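PDB 7KV1: SusD family protein from Bacteroides uniformis, which probably binds beta-glucans at the bacterial cell surface, as a SusD-family surface glycan-binding protein of a human gut Bacteroides. Local coordinates for residues Ile73-Val84 with Asn94-Glu102; Ala505-Ala513 with Pro521-Lys529. One frame throughout, in Å; residues are numbered along the deposited sequence.

Overall arrangement
Interaction 1 is a buried, almost wholly apolar contact, its centre about 14 Å from the centre of the chain, where aromatic and aliphatic side chains pack the end of helix 71-76 and the loop after it against helix 93-99. Interaction 2 lies farther out, its centre about 21 Å from that of the chain, and is partly buried: it joins two largely irregular segments flanking helix 514-519, largely through amide hydrogen bonds, lysines and one clamped tyrosine ring. The centres of interactions 1 and 2 are about 17 Å apart, yet the two touch. Lys-507 NZ probably hydrogen-bonds Tyr-101 O at 2.8 Å, and Leu-98 packs on Ile-510, so segment 505-513 is tied to the end of helix 93-99 and the turn after it.

Interaction 1 (Ile73-Val84 with Asn94-Glu102); sequences IDGEIMGDNFWV and NWHMLFNYE
Ile-73 lays its CG2 methyl over one face of the Trp-95 indole, 3.8 Å from the centroid of the six-membered ring and only 3° off its normal, a CH-pi contact. With CG2 anti to the backbone N, CG1 lies beside that nitrogen and carries CD1 to the far corner of the indole, Trp-95 CH2. Ile-77 comes in nearly at a right angle, its CD1 reaching Trp-95 CB at 3.7 Å and then Leu-98 CB. An alanine in place of Trp-95 would probably leave the Ile-73 methyls without the ring they lie on and open a gap between the two segments.

Val-84 splits its branches between two side chains: CG1 sits over the centre of the His-96 ring, 3.5 Å from its centroid, while CG2 meets Phe-99 CB at 3.5 Å. The Phe-99 ring, with CG anti to the backbone N (chi1 161°), enters between Ile-77 and the Trp-83–Val-84 end of the other segment. Ile-77 O lies at its edge, 3.3 Å from Phe-99 CD2, and Phe-99 CZ touches the edge of the Trp-83 indole.

One hydrogen bond joins the segments, from Tyr-101 OH to Met-78 O at 2.8 Å, the donor tilted 25° from the carbonyl plane. Tyr-101, with positive phi, is the C-prime residue of the Schellman motif that ends helix 93-99, so the turn that stops the helix also presents this hydroxyl. Met-78 and Asp-74 also touch Tyr-162 of helix 138-162, Met-78 rests on Tyr-469 of helix 468-474, and Asp-80 forms a salt bridge with Arg-468 at the start of that helix.

Interaction 2 (Ala505-Ala513 with Pro521-Lys529); sequences AKKKYIPIA and PALVQNAYK
Leu-523 reaches across with CD1 to Ile-512 CG2, 4.1 Å away, and both side chains also pack on Trp-113 of helix 110-129. Val-524 contributes its backbone, with Ile-512 CD1 lying against its carbonyl oxygen. Gln-525 then grips the Ile-512 backbone at two points: OE1 accepts from Ile-512 N at 2.9 Å, and NE2 donates to Ile-512 O at an equal distance along a nearly straight bond (168°). Both bonds lie in the plane of the accepting carbonyl, on a lone pair. The bend at chi2 (58°) also lets OE1 accept from Asn-526 N, so two donors hold this oxygen and the amide is fixed in its rotation.

Asn-526 turns its ND2 to Ile-510 O, 2.9 Å away; the acceptor lies in the amide plane, although the donor stands 34° out of the carbonyl plane. The same nitrogen also bonds Phe-163 O, and OD1 pairs with Asn-165. Ala-527 centres an inverse gamma turn, beyond which the Tyr-528 ring is clamped on opposite faces. Pro-511 CD rests over its centre, while Lys-507 CD lies on the other side, offset toward the rim, with NZ 4.1 Å from the ring centroid in a cation-pi contact. Lys-507 NZ goes on to donate to Tyr-528 O at 3.0 Å, from above the carbonyl plane, and to Tyr-101 O, while Tyr-528 OH bonds Ala-103 N. At Lys-529 the terminal carboxylate meets Lys-506, whose NZ is 3.1 Å from OXT in a salt bridge.

Side-chain amides bonded to backbone groups thus probably set the alignment of two segments that are mostly loop and share no strand pairing, and the two lysines would tend to offset the negative charge of the chain end.

Interaction 1 (Ile73-Val84 with Asn94-Glu102)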
loop_
_atom_site.group_PDB
_atom_site.type_symbol
_atom_site.label_atom_id
_atom_site.label_comp_id
_atom_site.label_asym_id
_atom_site.label_seq_id
_atom_site.Cartn_x
_atom_site.Cartn_y
_atom_site.Cartn_z
ATOM N N ILE A 73 5.666 -5.464 -1.213
ATOM C CA ILE A 73 6.487 -6.458 -0.471
ATOM C C ILE A 73 6.446 -6.059 1.015
ATOM O O ILE A 73 6.146 -6.921 1.855
ATOM C CB ILE A 73 7.926 -6.592 -1.019
ATOM C CG1 ILE A 73 7.929 -7.169 -2.440
ATOM C CG2 ILE A 73 8.763 -7.415 -0.072
ATOM C CD1 ILE A 73 9.274 -7.122 -3.114
ATOM N N ASP A 74 6.721 -4.798 1.320
ATOM C CA ASP A 74 6.803 -4.311 2.726
ATOM C C ASP A 74 5.444 -4.535 3.407
ATOM O O ASP A 74 5.423 -4.965 4.590
ATOM C CB ASP A 74 7.256 -2.850 2.774
ATOM C CG ASP A 74 8.671 -2.583 2.267
ATOM O OD1 ASP A 74 9.435 -3.564 2.024
ATOM O OD2 ASP A 74 9.014 -1.401 2.137
ATOM N N GLY A 75 4.338 -4.321 2.678
ATOM C CA GLY A 75 2.983 -4.490 3.214
ATOM C C GLY A 75 2.532 -5.946 3.265
ATOM O O GLY A 75 1.483 -6.222 3.891
ATOM N N GLU A 76 3.267 -6.886 2.665
ATOM C CA GLU A 76 2.790 -8.287 2.562
ATOM C C GLU A 76 3.615 -9.183 3.497
ATOM O O GLU A 76 3.039 -10.119 4.075
ATOM C CB GLU A 76 2.837 -8.775 1.109
ATOM C CG GLU A 76 1.824 -8.135 0.187
ATOM C CD GLU A 76 0.435 -8.744 0.223
ATOM O OE1 GLU A 76 0.233 -9.722 0.962
ATOM O OE2 GLU A 76 -0.447 -8.196 -0.440
ATOM N N ILE A 77 4.910 -8.944 3.649
ATOM C CA ILE A 77 5.809 -9.948 4.291
ATOM C C ILE A 77 5.393 -10.242 5.733
ATOM O O ILE A 77 5.705 -11.341 6.196
ATOM C CB ILE A 77 7.303 -9.601 4.179
ATOM C CG1 ILE A 77 7.656 -8.206 4.715
ATOM C CG2 ILE A 77 7.757 -9.802 2.729
ATOM C CD1 ILE A 77 9.169 -7.971 4.845
ATOM N N MET A 78 4.747 -9.333 6.446
ATOM C CA MET A 78 4.405 -9.585 7.865
ATOM C C MET A 78 3.026 -10.237 7.948
ATOM O O MET A 78 2.649 -10.678 9.053
ATOM C CB MET A 78 4.510 -8.290 8.680
ATOM C CG MET A 78 5.953 -7.843 8.771
ATOM S SD MET A 78 6.200 -6.329 9.691
ATOM C CE MET A 78 5.716 -5.091 8.482
ATOM N N GLY A 79 2.388 -10.442 6.782
ATOM C CA GLY A 79 1.046 -11.019 6.652
ATOM C C GLY A 79 1.090 -12.507 6.376
ATOM O O GLY A 79 2.082 -13.116 6.710
ATOM N N ASP A 80 0.062 -13.037 5.730
ATOM C CA ASP A 80 -0.137 -14.498 5.553
ATOM C C ASP A 80 -0.346 -14.872 4.090
ATOM O O ASP A 80 -0.681 -16.027 3.895
ATOM C CB ASP A 80 -1.277 -15.027 6.430
ATOM C CG ASP A 80 -2.621 -14.366 6.170
ATOM O OD1 ASP A 80 -2.670 -13.305 5.400
ATOM O OD2 ASP A 80 -3.608 -14.907 6.732
ATOM N N ASN A 81 -0.085 -13.984 3.121
ATOM C CA ASN A 81 -0.352 -14.312 1.689
ATOM C C ASN A 81 0.869 -15.001 1.033
ATOM O O ASN A 81 0.673 -15.825 0.083
ATOM C CB ASN A 81 -0.712 -13.087 0.862
ATOM C CG ASN A 81 -2.140 -12.619 1.051
ATOM O OD1 ASN A 81 -3.027 -13.436 1.334
ATOM N ND2 ASN A 81 -2.342 -11.311 0.911
ATOM N N PHE A 82 2.074 -14.644 1.460
ATOM C CA PHE A 82 3.331 -14.975 0.730
ATOM C C PHE A 82 4.349 -15.574 1.689
ATOM O O PHE A 82 4.281 -15.350 2.892
ATOM C CB PHE A 82 3.950 -13.720 0.111
ATOM C CG PHE A 82 3.105 -13.138 -0.989
ATOM C CD1 PHE A 82 3.221 -13.623 -2.290
ATOM C CD2 PHE A 82 2.113 -12.203 -0.700
ATOM C CE1 PHE A 82 2.400 -13.141 -3.294
ATOM C CE2 PHE A 82 1.328 -11.694 -1.721
ATOM C CZ PHE A 82 1.452 -12.177 -3.007
ATOM N N TRP A 83 5.362 -16.211 1.119
ATOM C CA TRP A 83 6.650 -16.442 1.801
ATOM C C TRP A 83 7.589 -15.329 1.325
ATOM O O TRP A 83 7.300 -14.684 0.294
ATOM C CB TRP A 83 7.190 -17.836 1.484
ATOM C CG TRP A 83 6.263 -18.976 1.739
ATOM C CD1 TRP A 83 5.832 -19.875 0.817
ATOM C CD2 TRP A 83 5.687 -19.375 3.005
ATOM N NE1 TRP A 83 5.047 -20.813 1.416
ATOM C CE2 TRP A 83 4.909 -20.530 2.749
ATOM C CE3 TRP A 83 5.715 -18.856 4.308
ATOM C CZ2 TRP A 83 4.172 -21.181 3.738
ATOM C CZ3 TRP A 83 5.004 -19.507 5.297
ATOM C CH2 TRP A 83 4.249 -20.658 5.014
ATOM N N VAL A 84 8.656 -15.083 2.056
ATOM C CA VAL A 84 9.646 -14.050 1.672
ATOM C C VAL A 84 10.438 -14.555 0.454
ATOM O O VAL A 84 10.607 -13.763 -0.487
ATOM C CB VAL A 84 10.547 -13.678 2.853
ATOM C CG1 VAL A 84 11.697 -12.782 2.414
ATOM C CG2 VAL A 84 9.710 -12.976 3.909
ATOM N N ASN A 94 16.631 -8.981 6.482
ATOM C CA ASN A 94 15.710 -8.055 7.209
ATOM C C ASN A 94 14.269 -8.477 6.912
ATOM O O ASN A 94 13.460 -8.548 7.868
ATOM C CB ASN A 94 15.995 -6.587 6.890
ATOM C CG ASN A 94 15.850 -6.237 5.430
ATOM O OD1 ASN A 94 16.189 -7.044 4.566
ATOM N ND2 ASN A 94 15.245 -5.089 5.157
ATOM N N TRP A 95 13.956 -8.806 5.655
ATOM C CA TRP A 95 12.588 -9.244 5.276
ATOM C C TRP A 95 12.253 -10.565 5.980
ATOM O O TRP A 95 11.131 -10.664 6.544
ATOM C CB TRP A 95 12.402 -9.387 3.778
ATOM C CG TRP A 95 12.472 -8.124 2.985
ATOM C CD1 TRP A 95 12.554 -6.835 3.430
ATOM C CD2 TRP A 95 12.530 -8.071 1.551
ATOM N NE1 TRP A 95 12.622 -5.972 2.360
ATOM C CE2 TRP A 95 12.578 -6.708 1.193
ATOM C CE3 TRP A 95 12.476 -9.042 0.546
ATOM C CZ2 TRP A 95 12.650 -6.305 -0.138
ATOM C CZ3 TRP A 95 12.543 -8.633 -0.770
ATOM C CH2 TRP A 95 12.594 -7.284 -1.103
ATOM N N HIS A 96 13.180 -11.537 5.992
ATOM C CA HIS A 96 12.951 -12.834 6.681
ATOM C C HIS A 96 12.694 -12.574 8.169
ATOM O O HIS A 96 11.817 -13.224 8.743
ATOM C CB HIS A 96 14.102 -13.807 6.458
ATOM C CG HIS A 96 14.125 -14.334 5.061
ATOM N ND1 HIS A 96 13.303 -15.363 4.654
ATOM C CD2 HIS A 96 14.789 -13.937 3.969
ATOM C CE1 HIS A 96 13.501 -15.609 3.379
ATOM N NE2 HIS A 96 14.381 -14.748 2.926
ATOM N N MET A 97 13.436 -11.679 8.782
ATOM C CA MET A 97 13.309 -11.440 10.245
ATOM C C MET A 97 11.983 -10.696 10.569
ATOM O O MET A 97 11.381 -11.021 11.578
ATOM C CB MET A 97 14.545 -10.704 10.760
ATOM C CG MET A 97 15.767 -11.634 10.762
ATOM S SD MET A 97 17.294 -10.834 11.230
ATOM C CE MET A 97 17.048 -10.738 12.999
ATOM N N LEU A 98 11.558 -9.750 9.747
ATOM C CA LEU A 98 10.261 -9.039 9.880
ATOM C C LEU A 98 9.144 -10.065 9.766
ATOM O O LEU A 98 8.205 -10.027 10.569
ATOM C CB LEU A 98 10.169 -7.965 8.787
ATOM C CG LEU A 98 11.038 -6.735 9.069
ATOM C CD1 LEU A 98 11.369 -5.981 7.802
ATOM C CD2 LEU A 98 10.358 -5.824 10.089
ATOM N N PHE A 99 9.252 -10.960 8.795
ATOM C CA PHE A 99 8.253 -12.008 8.509
ATOM C C PHE A 99 8.029 -12.855 9.758
ATOM O O PHE A 99 6.877 -13.258 10.024
ATOM C CB PHE A 99 8.691 -12.844 7.307
ATOM C CG PHE A 99 8.017 -14.188 7.213
ATOM C CD1 PHE A 99 8.540 -15.265 7.902
ATOM C CD2 PHE A 99 6.870 -14.372 6.471
ATOM C CE1 PHE A 99 7.947 -16.504 7.827
ATOM C CE2 PHE A 99 6.251 -15.614 6.424
ATOM C CZ PHE A 99 6.803 -16.672 7.087
ATOM N N ASN A 100 9.088 -13.101 10.513
ATOM C CA ASN A 100 9.033 -13.963 11.717
ATOM C C ASN A 100 8.951 -13.155 13.020
ATOM O O ASN A 100 9.166 -13.777 14.087
ATOM C CB ASN A 100 10.222 -14.902 11.723
ATOM C CG ASN A 100 9.930 -16.132 12.547
ATOM O OD1 ASN A 100 8.766 -16.527 12.693
ATOM N ND2 ASN A 100 10.973 -16.650 13.159
ATOM N N TYR A 101 8.713 -11.834 12.957
ATOM C CA TYR A 101 8.522 -10.968 14.167
ATOM C C TYR A 101 9.765 -10.995 15.037
ATOM O O TYR A 101 9.646 -10.932 16.281
ATOM C CB TYR A 101 7.270 -11.385 14.946
ATOM C CG TYR A 101 6.107 -11.589 14.008
ATOM C CD1 TYR A 101 5.782 -10.634 13.051
ATOM C CD2 TYR A 101 5.425 -12.783 13.978
ATOM C CE1 TYR A 101 4.761 -10.834 12.141
ATOM C CE2 TYR A 101 4.400 -12.991 13.074
ATOM C CZ TYR A 101 4.060 -12.017 12.155
ATOM O OH TYR A 101 3.090 -12.312 11.229
ATOM N N GLU A 102 10.927 -10.995 14.377
ATOM C CA GLU A 102 12.263 -11.075 15.016
ATOM C C GLU A 102 13.170 -10.006 14.423
ATOM O O GLU A 102 14.392 -10.175 14.530
ATOM C CB GLU A 102 12.938 -12.419 14.770
ATOM C CG GLU A 102 12.306 -13.546 15.492
ATOM C CD GLU A 102 13.117 -14.822 15.339
ATOM O OE1 GLU A 102 13.895 -14.895 14.351
ATOM O OE2 GLU A 102 12.936 -15.747 16.209
#

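Interaction 2 (Ala505-Ala513 with Pro521-Lys529)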
loop_
_atom_site.group_PDB
_atom_site.type_symbol
_atom_site.label_atom_id
_atom_site.label_comp_id
_atom_site.label_asym_id
_atom_site.label_seq_id
_atom_site.Cartn_x
_atom_site.Cartn_y
_atom_site.Cartn_z
ATOM N N ALA A 505 0.954 -7.623 20.009
ATOM C CA ALA A 505 0.802 -6.156 19.901
ATOM C C ALA A 505 2.158 -5.462 19.879
ATOM O O ALA A 505 2.294 -4.424 19.232
ATOM C CB ALA A 505 -0.059 -5.682 21.071
ATOM N N LYS A 506 3.156 -5.997 20.574
ATOM C CA LYS A 506 4.486 -5.332 20.588
ATOM C C LYS A 506 5.162 -5.391 19.203
ATOM O O LYS A 506 6.112 -4.673 19.012
ATOM C CB LYS A 506 5.379 -5.956 21.653
ATOM C CG LYS A 506 5.790 -7.394 21.437
ATOM C CD LYS A 506 6.685 -7.837 22.590
ATOM C CE LYS A 506 7.061 -9.293 22.507
ATOM N NZ LYS A 506 8.108 -9.570 23.512
ATOM N N LYS A 507 4.683 -6.218 18.283
ATOM C CA LYS A 507 5.241 -6.339 16.911
ATOM C C LYS A 507 4.586 -5.310 15.978
ATOM O O LYS A 507 4.947 -5.274 14.813
ATOM C CB LYS A 507 5.040 -7.767 16.393
ATOM C CG LYS A 507 5.606 -8.863 17.294
ATOM C CD LYS A 507 7.085 -8.687 17.601
ATOM C CE LYS A 507 7.686 -9.811 18.443
ATOM N NZ LYS A 507 9.139 -9.584 18.625
ATOM N N LYS A 508 3.630 -4.525 16.465
ATOM C CA LYS A 508 2.872 -3.547 15.655
ATOM C C LYS A 508 3.738 -2.411 15.127
ATOM O O LYS A 508 3.392 -1.875 14.067
ATOM C CB LYS A 508 1.756 -2.931 16.496
ATOM C CG LYS A 508 0.809 -2.053 15.702
ATOM C CD LYS A 508 -0.525 -1.839 16.409
ATOM C CE LYS A 508 -1.395 -0.880 15.636
ATOM N NZ LYS A 508 -2.757 -0.784 16.228
ATOM N N TYR A 509 4.799 -2.039 15.825
ATOM C CA TYR A 509 5.737 -0.961 15.415
ATOM C C TYR A 509 7.116 -1.594 15.272
ATOM O O TYR A 509 7.648 -2.074 16.274
ATOM C CB TYR A 509 5.711 0.186 16.428
ATOM C CG TYR A 509 4.311 0.659 16.721
ATOM C CD1 TYR A 509 3.535 1.193 15.708
ATOM C CD2 TYR A 509 3.755 0.547 17.977
ATOM C CE1 TYR A 509 2.239 1.619 15.933
ATOM C CE2 TYR A 509 2.454 0.946 18.216
ATOM C CZ TYR A 509 1.708 1.514 17.199
ATOM O OH TYR A 509 0.407 1.890 17.413
ATOM N N ILE A 510 7.639 -1.658 14.051
ATOM C CA ILE A 510 8.921 -2.367 13.783
ATOM C C ILE A 510 10.073 -1.542 14.364
ATOM O O ILE A 510 9.956 -0.347 14.622
ATOM C CB ILE A 510 9.068 -2.665 12.279
ATOM C CG1 ILE A 510 9.299 -1.382 11.487
ATOM C CG2 ILE A 510 7.854 -3.444 11.798
ATOM C CD1 ILE A 510 9.555 -1.589 10.035
ATOM N N PRO A 511 11.248 -2.162 14.574
ATOM C CA PRO A 511 12.422 -1.425 15.057
ATOM C C PRO A 511 12.824 -0.225 14.174
ATOM O O PRO A 511 12.809 -0.308 12.956
ATOM C CB PRO A 511 13.524 -2.504 15.053
ATOM C CG PRO A 511 12.754 -3.797 15.191
ATOM C CD PRO A 511 11.516 -3.580 14.344
ATOM N N ILE A 512 13.245 0.856 14.827
ATOM C CA ILE A 512 13.957 1.997 14.189
ATOM C C ILE A 512 15.399 1.530 13.940
ATOM O O ILE A 512 15.961 0.812 14.819
ATOM C CB ILE A 512 13.854 3.232 15.091
ATOM C CG1 ILE A 512 12.381 3.629 15.317
ATOM C CG2 ILE A 512 14.650 4.386 14.537
ATOM C CD1 ILE A 512 12.196 4.679 16.403
ATOM N N ALA A 513 15.972 1.901 12.796
ATOM C CA ALA A 513 17.324 1.472 12.377
ATOM C C ALA A 513 18.368 2.084 13.318
ATOM O O ALA A 513 18.242 3.256 13.706
ATOM C CB ALA A 513 17.585 1.812 10.939
ATOM N N PRO A 521 20.253 11.128 19.606
ATOM C CA PRO A 521 20.233 10.458 20.903
ATOM C C PRO A 521 18.905 10.639 21.650
ATOM O O PRO A 521 18.676 9.977 22.665
ATOM C CB PRO A 521 21.420 11.121 21.632
ATOM C CG PRO A 521 21.515 12.503 21.005
ATOM C CD PRO A 521 21.162 12.287 19.553
ATOM N N ALA A 522 18.026 11.514 21.160
ATOM C CA ALA A 522 16.699 11.753 21.781
ATOM C C ALA A 522 15.706 10.645 21.391
ATOM O O ALA A 522 14.715 10.464 22.118
ATOM C CB ALA A 522 16.175 13.147 21.407
ATOM N N LEU A 523 15.927 9.941 20.273
ATOM C CA LEU A 523 14.987 8.895 19.782
ATOM C C LEU A 523 14.948 7.731 20.758
ATOM O O LEU A 523 16.040 7.254 21.145
ATOM C CB LEU A 523 15.435 8.318 18.446
ATOM C CG LEU A 523 14.948 9.007 17.182
ATOM C CD1 LEU A 523 15.407 8.190 15.995
ATOM C CD2 LEU A 523 13.433 9.179 17.156
ATOM N N VAL A 524 13.754 7.243 21.067
ATOM C CA VAL A 524 13.586 6.020 21.885
ATOM C C VAL A 524 13.184 4.861 20.966
ATOM O O VAL A 524 12.247 5.018 20.174
ATOM C CB VAL A 524 12.577 6.250 23.018
ATOM C CG1 VAL A 524 12.380 4.985 23.840
ATOM C CG2 VAL A 524 13.013 7.406 23.909
ATOM N N GLN A 525 13.852 3.717 21.115
ATOM C CA GLN A 525 13.584 2.500 20.303
ATOM C C GLN A 525 12.182 2.000 20.655
ATOM O O GLN A 525 11.776 2.085 21.831
ATOM C CB GLN A 525 14.624 1.407 20.566
ATOM C CG GLN A 525 14.403 0.132 19.757
ATOM C CD GLN A 525 14.392 0.378 18.265
ATOM O OE1 GLN A 525 13.399 0.867 17.714
ATOM N NE2 GLN A 525 15.504 0.063 17.606
ATOM N N ASN A 526 11.458 1.469 19.673
ATOM C CA ASN A 526 10.171 0.789 19.916
ATOM C C ASN A 526 10.438 -0.446 20.777
ATOM O O ASN A 526 11.493 -1.068 20.565
ATOM C CB ASN A 526 9.531 0.375 18.589
ATOM C CG ASN A 526 9.000 1.581 17.846
ATOM O OD1 ASN A 526 8.624 2.534 18.494
ATOM N ND2 ASN A 526 8.987 1.564 16.517
ATOM N N ALA A 527 9.526 -0.781 21.681
ATOM C CA ALA A 527 9.591 -1.974 22.567
ATOM C C ALA A 527 9.056 -3.192 21.790
ATOM O O ALA A 527 7.997 -3.707 22.150
ATOM C CB ALA A 527 8.809 -1.723 23.848
ATOM N N TYR A 528 9.781 -3.632 20.754
ATOM C CA TYR A 528 9.365 -4.681 19.787
ATOM C C TYR A 528 9.825 -6.054 20.281
ATOM O O TYR A 528 9.052 -7.044 20.145
ATOM C CB TYR A 528 9.889 -4.303 18.405
ATOM C CG TYR A 528 9.795 -5.342 17.318
ATOM C CD1 TYR A 528 10.753 -6.336 17.191
ATOM C CD2 TYR A 528 8.799 -5.278 16.348
ATOM C CE1 TYR A 528 10.700 -7.276 16.171
ATOM C CE2 TYR A 528 8.730 -6.215 15.329
ATOM C CZ TYR A 528 9.706 -7.192 15.217
ATOM O OH TYR A 528 9.704 -8.099 14.202
ATOM N N LYS A 529 11.022 -6.092 20.889
ATOM C CA LYS A 529 11.763 -7.329 21.237
ATOM C C LYS A 529 10.982 -8.129 22.285
ATOM O O LYS A 529 10.924 -9.369 22.220
ATOM C CB LYS A 529 13.152 -6.997 21.793
ATOM C CG LYS A 529 14.007 -8.217 22.114
ATOM C CD LYS A 529 15.487 -7.902 22.344
ATOM C CE LYS A 529 16.329 -9.149 22.553
ATOM N NZ LYS A 529 17.697 -8.829 23.045
ATOM O OXT LYS A 529 10.406 -7.542 23.216
#